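Local structure of leucine-rich repeat protein (Bacteroides thetaiotaomicron, 4ECN) at residues E608-D613 with P635-A640; S697-I702 with Y728-I733. The protein is of unknown function but, as an extracellular protein built largely of leucine-rich repeats, probably binds other proteins. All blocks are in the same frame, centred on the assembly; numbering follows the deposited sequence.

Contact 1 of 2, residues E608-D613 with P635-A640; sequences EEIPED and PNIFNA
Ile-610 sits against Pro-635 and Glu-612 against Ile-637, their CA atoms 5.9 and 5.6 Å apart, in two irregular segments that no backbone hydrogen bond joins. The side chain of Ile-610 crosses the proline ring at a slant, its CB over CB of Pro-635 at 3.8 Å and its terminal CD1 at CG of Pro-635 at 3.7 Å. Further along, the CG2 methyl of Ile-637 lies 3.5 Å from both Pro-611 O and Glu-612 O, a carbon set against two carbonyls. Pro-611 and Pro-635 hold equivalent places in successive leucine-rich repeats, on neighbouring turns of the solenoid and away from its parallel strands. Glu-612, its CG anti to the backbone N (chi1 -156°) and its chain bent at chi2, reaches across Asn-636. There Asn-636 ND2 gives a weak hydrogen bond to Glu-612 OE2 (3.3 Å), the carboxylate and amide planes turned 61° apart. That amide is fixed mainly from the following turn, where Asp-669 O accepts from ND2 and Lys-671 N donates to OD1. Next along the chain, Phe-638 meets the ring of Phe-617 and the side chains of Met-646 and Val-649.

Contact 2 of 2, residues S697-I702 with Y728-I733; sequences SPISTI and YLLTTI
Ser-700 and Thr-731 meet through one carbonyl: Ser-700 O is gripped by three donors of the next repeat. Thr-732 N approaches Ser-700 O in the carbonyl plane at 3.1 Å, while Thr-731 N, 3.0 Å from Ser-700 O, is tilted 27° from that plane. The third, Thr-731 OG1, also 3.1 Å from Ser-700 O, is turned back onto the carbonyl because it stands between its own backbone N and carbonyl carbon (chi1 56°). With a valine in place of Thr-731 the hydroxyl is gone, and Ser-700 O would probably keep just the two amide donors, losing the bond that ties this side chain to the residue just before the neighbouring strand. The ladder continues as Ile-702 N donates to Thr-732 O, nearly straight at 164°. Side chains alternate about these bonds. On one face Thr-701 and Thr-732 lie side by side and point the same way, CG2 of Thr-701 against CB of Thr-732 at 3.7 Å. On the other, the CG2 methyl of Ile-702 lies 3.8 Å from Leu-730 CD1, where the two side chains cross, and 3.9 Å from Ile-733 CG2. Ahead of the strands in the chain, Leu-729 CD1 rests on Pro-698 CB, the proline being the centre of an inverse gamma turn.

The next shell comes from both flanks. Ser-700 OG bonds to Ser-676 O of the preceding strand, and Asn-757 ND2 of the following one holds Thr-732 OG1. Helix 690-694 packs on the aliphatic side, Leu-692 against Ile-699 and Ile-702, Phe-693 against Leu-730. This is the parallel beta step of a leucine-rich repeat solenoid, with Thr-701 and Thr-732 paired on one face and Ile-702 and Ile-733 in register on the other, facing the interior with Leu-730.

From the N terminus, the chain first closes contact 1, bringing 635-640 back over 608-613 after a 21-residue excursion that holds the short strands 616-617 and 623-625. Contact 1 thus joins the loops that follow strands 596-601 and 623-625, in adjacent repeats. Contact 2 opens only later, and its 25-residue loop joins strand 701-703 to strand 732-734, neighbours in the parallel sheet. The two loops therefore follow in series, neither nesting nor crossing. Their centres are 21 Å apart, yet they touch where Ala-640 CB packs on Ser-697 OG at 3.7 Å, linking turns well separated in sequence.

Contact 1 of 2, residues E608-D613 with P635-A640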
loop_
_atom_site.group_PDB
_atom_site.type_symbol
_atom_site.label_atom_id
_atom_site.label_comp_id
_atom_site.label_asym_id
_atom_site.label_seq_id
_atom_site.Cartn_x
_atom_site.Cartn_y
_atom_site.Cartn_z
ATOM N N GLU A 608 -14.598 28.815 -5.614
ATOM C CA GLU A 608 -15.467 29.895 -5.113
ATOM C C GLU A 608 -16.933 29.589 -5.361
ATOM O O GLU A 608 -17.793 29.996 -4.565
ATOM C CB GLU A 608 -15.121 31.243 -5.779
ATOM C CG GLU A 608 -13.682 31.721 -5.626
ATOM C CD GLU A 608 -13.379 33.042 -6.310
ATOM O OE1 GLU A 608 -14.052 34.050 -5.987
ATOM O OE2 GLU A 608 -12.456 33.073 -7.156
ATOM N N GLU A 609 -17.219 28.929 -6.508
ATOM C CA GLU A 609 -18.561 28.517 -6.937
ATOM C C GLU A 609 -18.525 27.194 -7.686
ATOM O O GLU A 609 -17.597 26.948 -8.466
ATOM C CB GLU A 609 -19.243 29.582 -7.825
ATOM C CG GLU A 609 -19.802 30.764 -7.043
ATOM C CD GLU A 609 -20.954 31.497 -7.698
ATOM O OE1 GLU A 609 -22.081 30.948 -7.703
ATOM O OE2 GLU A 609 -20.749 32.655 -8.134
ATOM N N ILE A 610 -19.562 26.360 -7.475
ATOM C CA ILE A 610 -19.739 25.067 -8.160
ATOM C C ILE A 610 -20.856 25.256 -9.217
ATOM O O ILE A 610 -21.922 25.758 -8.851
ATOM C CB ILE A 610 -20.040 23.938 -7.133
ATOM C CG1 ILE A 610 -18.864 23.765 -6.169
ATOM C CG2 ILE A 610 -20.357 22.630 -7.818
ATOM C CD1 ILE A 610 -19.172 23.060 -4.929
ATOM N N PRO A 611 -20.629 24.932 -10.517
ATOM C CA PRO A 611 -21.690 25.131 -11.541
ATOM C C PRO A 611 -22.990 24.380 -11.211
ATOM O O PRO A 611 -22.912 23.230 -10.774
ATOM C CB PRO A 611 -21.060 24.571 -12.815
ATOM C CG PRO A 611 -19.598 24.600 -12.563
ATOM C CD PRO A 611 -19.413 24.348 -11.112
ATOM N N GLU A 612 -24.187 25.029 -11.406
ATOM C CA GLU A 612 -25.530 24.477 -11.069
ATOM C C GLU A 612 -25.781 23.135 -11.834
ATOM O O GLU A 612 -26.627 22.329 -11.414
ATOM C CB GLU A 612 -26.650 25.516 -11.356
ATOM C CG GLU A 612 -27.942 25.333 -10.547
ATOM C CD GLU A 612 -28.767 26.565 -10.158
ATOM O OE1 GLU A 612 -28.171 27.645 -9.922
ATOM O OE2 GLU A 612 -29.999 26.418 -9.970
ATOM N N ASP A 613 -24.970 22.879 -12.889
ATOM C CA ASP A 613 -24.978 21.688 -13.743
ATOM C C ASP A 613 -23.652 20.893 -13.626
ATOM O O ASP A 613 -23.349 20.108 -14.533
ATOM C CB ASP A 613 -25.213 22.118 -15.216
ATOM C CG ASP A 613 -24.210 23.116 -15.822
ATOM O OD1 ASP A 613 -23.475 23.772 -15.047
ATOM O OD2 ASP A 613 -24.211 23.284 -17.071
ATOM N N PRO A 635 -24.123 25.118 -3.372
ATOM C CA PRO A 635 -24.561 24.948 -4.771
ATOM C C PRO A 635 -25.907 24.203 -4.863
ATOM O O PRO A 635 -26.148 23.273 -4.091
ATOM C CB PRO A 635 -23.416 24.144 -5.397
ATOM C CG PRO A 635 -22.829 23.380 -4.265
ATOM C CD PRO A 635 -22.973 24.239 -3.051
ATOM N N ASN A 636 -26.788 24.622 -5.797
ATOM C CA ASN A 636 -28.109 24.008 -5.990
ATOM C C ASN A 636 -28.000 22.759 -6.920
ATOM O O ASN A 636 -28.654 22.686 -7.977
ATOM C CB ASN A 636 -29.097 25.033 -6.550
ATOM C CG ASN A 636 -30.534 24.607 -6.433
ATOM O OD1 ASN A 636 -30.902 23.751 -5.620
ATOM N ND2 ASN A 636 -31.393 25.240 -7.196
ATOM N N ILE A 637 -27.179 21.766 -6.499
ATOM C CA ILE A 637 -26.922 20.556 -7.277
ATOM C C ILE A 637 -27.527 19.297 -6.614
ATOM O O ILE A 637 -27.226 18.184 -7.057
ATOM C CB ILE A 637 -25.402 20.371 -7.514
ATOM C CG1 ILE A 637 -24.596 20.371 -6.200
ATOM C CG2 ILE A 637 -24.884 21.423 -8.504
ATOM C CD1 ILE A 637 -23.168 19.810 -6.331
ATOM N N PHE A 638 -28.408 19.466 -5.609
ATOM C CA PHE A 638 -29.060 18.345 -4.912
ATOM C C PHE A 638 -30.576 18.485 -5.012
ATOM O O PHE A 638 -31.041 19.476 -5.561
ATOM C CB PHE A 638 -28.608 18.264 -3.442
ATOM C CG PHE A 638 -27.118 18.430 -3.247
ATOM C CD1 PHE A 638 -26.239 17.408 -3.567
ATOM C CD2 PHE A 638 -26.594 19.619 -2.757
ATOM C CE1 PHE A 638 -24.866 17.567 -3.396
ATOM C CE2 PHE A 638 -25.214 19.779 -2.601
ATOM C CZ PHE A 638 -24.361 18.747 -2.915
ATOM N N ASN A 639 -31.343 17.485 -4.550
ATOM C CA ASN A 639 -32.803 17.533 -4.592
ATOM C C ASN A 639 -33.357 16.878 -3.351
ATOM O O ASN A 639 -33.155 15.690 -3.163
ATOM C CB ASN A 639 -33.352 16.867 -5.861
ATOM C CG ASN A 639 -34.843 17.039 -6.119
ATOM O OD1 ASN A 639 -35.546 17.874 -5.520
ATOM N ND2 ASN A 639 -35.346 16.266 -7.070
ATOM N N ALA A 640 -34.054 17.641 -2.503
ATOM C CA ALA A 640 -34.621 17.129 -1.267
ATOM C C ALA A 640 -35.857 16.266 -1.543
ATOM O O ALA A 640 -36.308 15.531 -0.653
ATOM C CB ALA A 640 -34.972 18.282 -0.350
#

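Contact 2 of 2, residues S697-I702 with Y728-I733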
loop_
_atom_site.group_PDB
_atom_site.type_symbol
_atom_site.label_atom_id
_atom_site.label_comp_id
_atom_site.label_asym_id
_atom_site.label_seq_id
_atom_site.Cartn_x
_atom_site.Cartn_y
_atom_site.Cartn_z
ATOM N N SER A 697 -35.620 19.244 3.370
ATOM C CA SER A 697 -34.390 18.462 3.399
ATOM C C SER A 697 -34.411 17.486 4.602
ATOM O O SER A 697 -34.697 17.908 5.725
ATOM C CB SER A 697 -33.180 19.385 3.452
ATOM O OG SER A 697 -33.089 20.169 2.274
ATOM N N PRO A 698 -34.169 16.165 4.392
ATOM C CA PRO A 698 -34.257 15.214 5.522
ATOM C C PRO A 698 -33.004 15.229 6.395
ATOM O O PRO A 698 -32.349 14.190 6.566
ATOM C CB PRO A 698 -34.443 13.859 4.833
ATOM C CG PRO A 698 -33.861 14.037 3.479
ATOM C CD PRO A 698 -33.835 15.482 3.124
ATOM N N ILE A 699 -32.693 16.401 6.976
ATOM C CA ILE A 699 -31.518 16.591 7.823
ATOM C C ILE A 699 -31.824 16.143 9.254
ATOM O O ILE A 699 -32.822 16.590 9.839
ATOM C CB ILE A 699 -31.051 18.071 7.785
ATOM C CG1 ILE A 699 -30.975 18.602 6.333
ATOM C CG2 ILE A 699 -29.701 18.240 8.512
ATOM C CD1 ILE A 699 -30.657 20.107 6.187
ATOM N N SER A 700 -30.955 15.276 9.820
ATOM C CA SER A 700 -31.048 14.778 11.201
ATOM C C SER A 700 -29.934 15.349 12.079
ATOM O O SER A 700 -30.083 15.378 13.298
ATOM C CB SER A 700 -31.000 13.260 11.234
ATOM O OG SER A 700 -29.765 12.777 10.748
ATOM N N THR A 701 -28.811 15.790 11.466
ATOM C CA THR A 701 -27.678 16.433 12.141
ATOM C C THR A 701 -27.300 17.670 11.329
ATOM O O THR A 701 -27.049 17.542 10.123
ATOM C CB THR A 701 -26.492 15.460 12.324
ATOM O OG1 THR A 701 -26.943 14.250 12.927
ATOM C CG2 THR A 701 -25.390 16.038 13.176
ATOM N N ILE A 702 -27.282 18.870 11.970
ATOM C CA ILE A 702 -26.895 20.119 11.296
ATOM C C ILE A 702 -25.692 20.653 12.046
ATOM O O ILE A 702 -25.792 20.891 13.245
ATOM C CB ILE A 702 -28.055 21.167 11.146
ATOM C CG1 ILE A 702 -27.681 22.322 10.215
ATOM C CG2 ILE A 702 -28.615 21.693 12.485
ATOM C CD1 ILE A 702 -27.725 22.019 8.837
ATOM N N TYR A 728 -38.989 17.706 12.052
ATOM C CA TYR A 728 -39.101 16.735 13.152
ATOM C C TYR A 728 -37.904 15.741 13.169
ATOM O O TYR A 728 -37.606 15.176 14.224
ATOM C CB TYR A 728 -40.438 15.961 13.084
ATOM C CG TYR A 728 -40.493 14.859 12.051
ATOM C CD1 TYR A 728 -40.762 15.142 10.711
ATOM C CD2 TYR A 728 -40.248 13.533 12.403
ATOM C CE1 TYR A 728 -40.762 14.135 9.742
ATOM C CE2 TYR A 728 -40.235 12.521 11.443
ATOM C CZ TYR A 728 -40.502 12.823 10.113
ATOM O OH TYR A 728 -40.531 11.816 9.167
ATOM N N LEU A 729 -37.243 15.521 12.011
ATOM C CA LEU A 729 -36.079 14.632 11.914
ATOM C C LEU A 729 -34.827 15.191 12.615
ATOM O O LEU A 729 -33.926 14.406 12.903
ATOM C CB LEU A 729 -35.715 14.367 10.445
ATOM C CG LEU A 729 -36.717 13.632 9.586
ATOM C CD1 LEU A 729 -36.241 13.582 8.158
ATOM C CD2 LEU A 729 -36.958 12.223 10.089
ATOM N N LEU A 730 -34.746 16.528 12.837
ATOM C CA LEU A 730 -33.587 17.218 13.411
ATOM C C LEU A 730 -33.393 16.814 14.868
ATOM O O LEU A 730 -34.157 17.250 15.743
ATOM C CB LEU A 730 -33.755 18.741 13.280
ATOM C CG LEU A 730 -32.493 19.572 13.426
ATOM C CD1 LEU A 730 -31.478 19.258 12.310
ATOM C CD2 LEU A 730 -32.815 21.037 13.436
ATOM N N THR A 731 -32.371 15.960 15.121
ATOM C CA THR A 731 -32.097 15.428 16.456
ATOM C C THR A 731 -30.753 15.941 17.022
ATOM O O THR A 731 -30.580 15.944 18.249
ATOM C CB THR A 731 -32.130 13.905 16.441
ATOM O OG1 THR A 731 -31.205 13.406 15.477
ATOM C CG2 THR A 731 -33.492 13.377 16.120
ATOM N N THR A 732 -29.837 16.420 16.165
ATOM C CA THR A 732 -28.546 16.958 16.626
ATOM C C THR A 732 -28.309 18.362 16.044
ATOM O O THR A 732 -28.483 18.572 14.837
ATOM C CB THR A 732 -27.408 16.017 16.247
ATOM O OG1 THR A 732 -27.759 14.644 16.527
ATOM C CG2 THR A 732 -26.093 16.427 16.856
ATOM N N ILE A 733 -27.928 19.328 16.903
ATOM C CA ILE A 733 -27.650 20.709 16.472
ATOM C C ILE A 733 -26.332 21.194 17.130
ATOM O O ILE A 733 -26.279 21.302 18.362
ATOM C CB ILE A 733 -28.828 21.691 16.777
ATOM C CG1 ILE A 733 -30.195 21.174 16.289
ATOM C CG2 ILE A 733 -28.534 23.036 16.172
ATOM C CD1 ILE A 733 -31.387 21.996 16.774
#